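PDB 7KMU: jacalin-type lectin domain-containing protein from Musa acuminata, which probably binds mannose-containing glycans as a jacalin-related lectin, the type of recognition thought to underlie its antiviral and mitogenic activities. Local coordinates for residues Ile26-Ile31 / Glu41-Arg46. Residues are numbered along the deposited sequence; the frame is centred on the assembly and turned at random.
Sequences IDSVKI and EITFTR. With EDO (1,2-ethanediol), chain F.
Thr43 O is gripped by two successive amides of the facing strand, Asp27 N at 2.8 Å and Ser28 N at 3.1 Å, both from the same face of its carbonyl plane. The Ser28 bond is straighter (163° at the hydrogen, against 140°). Two residues set against one define a classic beta bulge in the antiparallel hairpin of strands 25-33 and 37-46. Thr43 N returns a bond to Ser28 O, and beyond it Lys30 and Glu41 exchange two backbone hydrogen bonds. At the bulge the Asp27 side chain starts toward the partner strand and, with CG anti to its carbonyl carbon (chi1 -55°), crosses that of Thr45 at about a right angle; Thr45 OG1 donates to the syn lone pair of Asp27 OD2 at 2.6 Å, and Arg25 pairs with the other oxygen. On the face bearing Ser28, Lys30, Glu41 and Thr43, a 1,2-ethanediol, probably from the crystallisation liquor, bridges the strands: its O2 bonds Ser28 OG and O1 donates to Glu41 OE1. Lys30 NZ adds a long salt bridge to Glu41 OE2 (3.7 Å). The other face is apolar, with Ile42 CG2 3.9 Å from Ile26 CG2 and 4.2 Å from Val29 CG2. This hairpin, the central pair of one Greek-key sheet of the jacalin-like beta-prism, thus backs a polar outer face with a greasy inner one; Thr43 O satisfies both bulge amides, and the Asp27-Thr45 bond adds a side-chain tie.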
ATOM      1  N   ILE B  26     -11.081  -3.251 -16.054  1.00 12.21           N
ATOM      2  CA  ILE B  26     -10.192  -2.226 -16.573  1.00 10.94           C
ATOM      3  C   ILE B  26      -9.807  -2.777 -17.961  1.00 13.61           C
ATOM      4  O   ILE B  26      -9.209  -3.860 -18.065  1.00 12.98           O
ATOM      5  CB  ILE B  26      -8.958  -1.974 -15.678  1.00 13.70           C
ATOM      6  CG1 ILE B  26      -9.397  -1.394 -14.314  1.00 14.23           C
ATOM      7  CG2 ILE B  26      -7.993  -1.017 -16.389  1.00 13.82           C
ATOM      8  CD1 ILE B  26      -8.290  -1.231 -13.293  1.00 20.18           C
ATOM      9  N   ASP B  27     -10.172  -2.048 -19.016  1.00 10.80           N
ATOM     10  CA  ASP B  27      -9.933  -2.470 -20.397  1.00 10.42           C
ATOM     11  C   ASP B  27      -8.553  -2.111 -20.907  1.00 13.59           C
ATOM     12  O   ASP B  27      -7.904  -2.923 -21.579  1.00 12.67           O
ATOM     13  CB  ASP B  27     -11.039  -1.929 -21.318  1.00 11.59           C
ATOM     14  CG  ASP B  27     -12.421  -2.335 -20.836  1.00 16.23           C
ATOM     15  OD1 ASP B  27     -12.677  -3.550 -20.726  1.00 19.39           O
ATOM     16  OD2 ASP B  27     -13.224  -1.437 -20.524  1.00 16.23           O
ATOM     17  N   SER B  28      -8.109  -0.889 -20.603  1.00 10.52           N
ATOM     18  CA  SER B  28      -6.791  -0.442 -21.017  1.00 10.13           C
ATOM     19  C   SER B  28      -6.326   0.731 -20.175  1.00 12.05           C
ATOM     20  O   SER B  28      -7.134   1.431 -19.553  1.00 10.32           O
ATOM     21  CB  SER B  28      -6.787  -0.090 -22.502  1.00 13.07           C
ATOM     22  OG  SER B  28      -7.735   0.923 -22.793  1.00 15.64           O
ATOM     23  N   VAL B  29      -5.002   0.940 -20.146  1.00  9.56           N
ATOM     24  CA  VAL B  29      -4.392   2.056 -19.435  1.00  8.36           C
ATOM     25  C   VAL B  29      -3.348   2.667 -20.365  1.00 11.27           C
ATOM     26  O   VAL B  29      -2.563   1.934 -20.963  1.00 11.55           O
ATOM     27  CB  VAL B  29      -3.747   1.632 -18.072  1.00 10.72           C
ATOM     28  CG1 VAL B  29      -2.940   2.781 -17.447  1.00 10.33           C
ATOM     29  CG2 VAL B  29      -4.807   1.150 -17.081  1.00 10.44           C
ATOM     30  N   LYS B  30      -3.299   4.007 -20.428  1.00  9.09           N
ATOM     31  CA  LYS B  30      -2.269   4.720 -21.170  1.00  9.20           C
ATOM     32  C   LYS B  30      -1.575   5.651 -20.194  1.00 12.09           C
ATOM     33  O   LYS B  30      -2.238   6.421 -19.499  1.00 11.41           O
ATOM     34  CB  LYS B  30      -2.874   5.509 -22.331  1.00 10.83           C
ATOM     35  CG  LYS B  30      -1.830   6.260 -23.175  1.00 13.34           C
ATOM     36  CD  LYS B  30      -2.489   7.030 -24.341  1.00 18.75           C
ATOM     37  CE  LYS B  30      -3.046   8.375 -23.937  1.00 32.73           C
ATOM     38  NZ  LYS B  30      -3.671   9.074 -25.091  1.00 45.83           N
ATOM     39  N   ILE B  31      -0.234   5.573 -20.124  1.00  9.18           N
ATOM     40  CA  ILE B  31       0.539   6.466 -19.269  1.00  8.61           C
ATOM     41  C   ILE B  31       1.398   7.331 -20.165  1.00 10.81           C
ATOM     42  O   ILE B  31       2.052   6.799 -21.059  1.00 11.59           O
ATOM     43  CB  ILE B  31       1.420   5.681 -18.241  1.00 10.19           C
ATOM     44  CG1 ILE B  31       0.528   5.003 -17.169  1.00  9.19           C
ATOM     45  CG2 ILE B  31       2.511   6.576 -17.593  1.00 10.14           C
ATOM     46  CD1 ILE B  31       1.263   3.982 -16.216  1.00 10.88           C
ATOM     47  N   GLU B  41      -4.474   7.667 -18.358  1.00  9.02           N
ATOM     48  CA  GLU B  41      -5.782   7.574 -18.989  1.00  9.18           C
ATOM     49  C   GLU B  41      -6.249   6.135 -18.856  1.00 11.64           C
ATOM     50  O   GLU B  41      -5.482   5.211 -19.130  1.00 11.73           O
ATOM     51  CB  GLU B  41      -5.677   8.000 -20.460  1.00 10.83           C
ATOM     52  CG  GLU B  41      -7.004   8.001 -21.186  1.00 15.22           C
ATOM     53  CD  GLU B  41      -6.849   8.302 -22.660  1.00 28.93           C
ATOM     54  OE1 GLU B  41      -6.806   7.340 -23.456  1.00 25.18           O
ATOM     55  OE2 GLU B  41      -6.747   9.496 -23.016  1.00 28.61           O
ATOM     56  N   ILE B  42      -7.490   5.928 -18.383  1.00  8.74           N
ATOM     57  CA  ILE B  42      -8.005   4.578 -18.170  1.00  7.89           C
ATOM     58  C   ILE B  42      -9.288   4.388 -18.944  1.00  9.93           C
ATOM     59  O   ILE B  42     -10.169   5.252 -18.892  1.00 10.32           O
ATOM     60  CB  ILE B  42      -8.242   4.251 -16.654  1.00 10.47           C
ATOM     61  CG1 ILE B  42      -7.026   4.599 -15.760  1.00 11.42           C
ATOM     62  CG2 ILE B  42      -8.649   2.796 -16.448  1.00 11.29           C
ATOM     63  CD1 ILE B  42      -7.166   5.943 -15.028  1.00 13.89           C
ATOM     64  N   THR B  43      -9.388   3.266 -19.659  1.00  9.08           N
ATOM     65  CA  THR B  43     -10.625   2.857 -20.313  1.00  8.35           C
ATOM     66  C   THR B  43     -11.131   1.691 -19.467  1.00 11.49           C
ATOM     67  O   THR B  43     -10.406   0.715 -19.226  1.00 10.78           O
ATOM     68  CB  THR B  43     -10.415   2.484 -21.780  1.00 12.19           C
ATOM     69  OG1 THR B  43     -10.034   3.659 -22.490  1.00 14.91           O
ATOM     70  CG2 THR B  43     -11.694   1.918 -22.425  1.00 13.63           C
ATOM     71  N   PHE B  44     -12.362   1.806 -18.973  1.00  9.41           N
ATOM     72  CA  PHE B  44     -12.922   0.817 -18.083  1.00  9.25           C
ATOM     73  C   PHE B  44     -14.399   0.609 -18.328  1.00 11.90           C
ATOM     74  O   PHE B  44     -15.063   1.489 -18.881  1.00 11.83           O
ATOM     75  CB  PHE B  44     -12.671   1.237 -16.624  1.00 10.53           C
ATOM     76  CG  PHE B  44     -13.293   2.562 -16.264  1.00 10.74           C
ATOM     77  CD1 PHE B  44     -12.608   3.752 -16.481  1.00 12.10           C
ATOM     78  CD2 PHE B  44     -14.561   2.622 -15.689  1.00 13.85           C
ATOM     79  CE1 PHE B  44     -13.193   4.983 -16.169  1.00 13.97           C
ATOM     80  CE2 PHE B  44     -15.146   3.851 -15.381  1.00 16.01           C
ATOM     81  CZ  PHE B  44     -14.446   5.020 -15.591  1.00 13.71           C
ATOM     82  N   THR B  45     -14.913  -0.522 -17.840  1.00  9.51           N
ATOM     83  CA  THR B  45     -16.308  -0.914 -18.006  1.00  9.68           C
ATOM     84  C   THR B  45     -16.986  -1.108 -16.660  1.00 12.92           C
ATOM     85  O   THR B  45     -16.425  -1.731 -15.753  1.00 12.90           O
ATOM     86  CB  THR B  45     -16.395  -2.150 -18.892  1.00 12.62           C
ATOM     87  OG1 THR B  45     -15.815  -1.845 -20.163  1.00 13.68           O
ATOM     88  CG2 THR B  45     -17.851  -2.608 -19.115  1.00 13.70           C
ATOM     89  N   ARG B  46     -18.207  -0.575 -16.542  1.00 10.47           N
ATOM     90  CA  ARG B  46     -18.997  -0.613 -15.323  1.00 10.94           C
ATOM     91  C   ARG B  46     -20.463  -0.400 -15.741  1.00 12.02           C
ATOM     92  O   ARG B  46     -20.736   0.503 -16.523  1.00 11.33           O
ATOM     93  CB  ARG B  46     -18.488   0.566 -14.440  1.00 15.52           C
ATOM     94  CG  ARG B  46     -19.150   0.795 -13.107  1.00 25.83           C
ATOM     95  CD  ARG B  46     -18.324   1.745 -12.248  1.00 22.50           C
ATOM     96  NE  ARG B  46     -18.251   3.134 -12.725  1.00 20.12           N
ATOM     97  CZ  ARG B  46     -17.215   3.942 -12.494  1.00 21.46           C
ATOM     98  NH1 ARG B  46     -16.143   3.494 -11.856  1.00 15.79           N
ATOM     99  NH2 ARG B  46     -17.230   5.192 -12.933  1.00 23.06           N
TER
HETATM  100  C1  EDO F 202      -6.642   3.937 -22.097  1.00 22.24           C
HETATM  101  O1  EDO F 202      -7.636   4.836 -22.495  1.00 25.25           O
HETATM  102  C2  EDO F 202      -5.790   3.591 -23.333  1.00 26.26           C
HETATM  103  O2  EDO F 202      -6.546   2.836 -24.274  1.00 29.76           O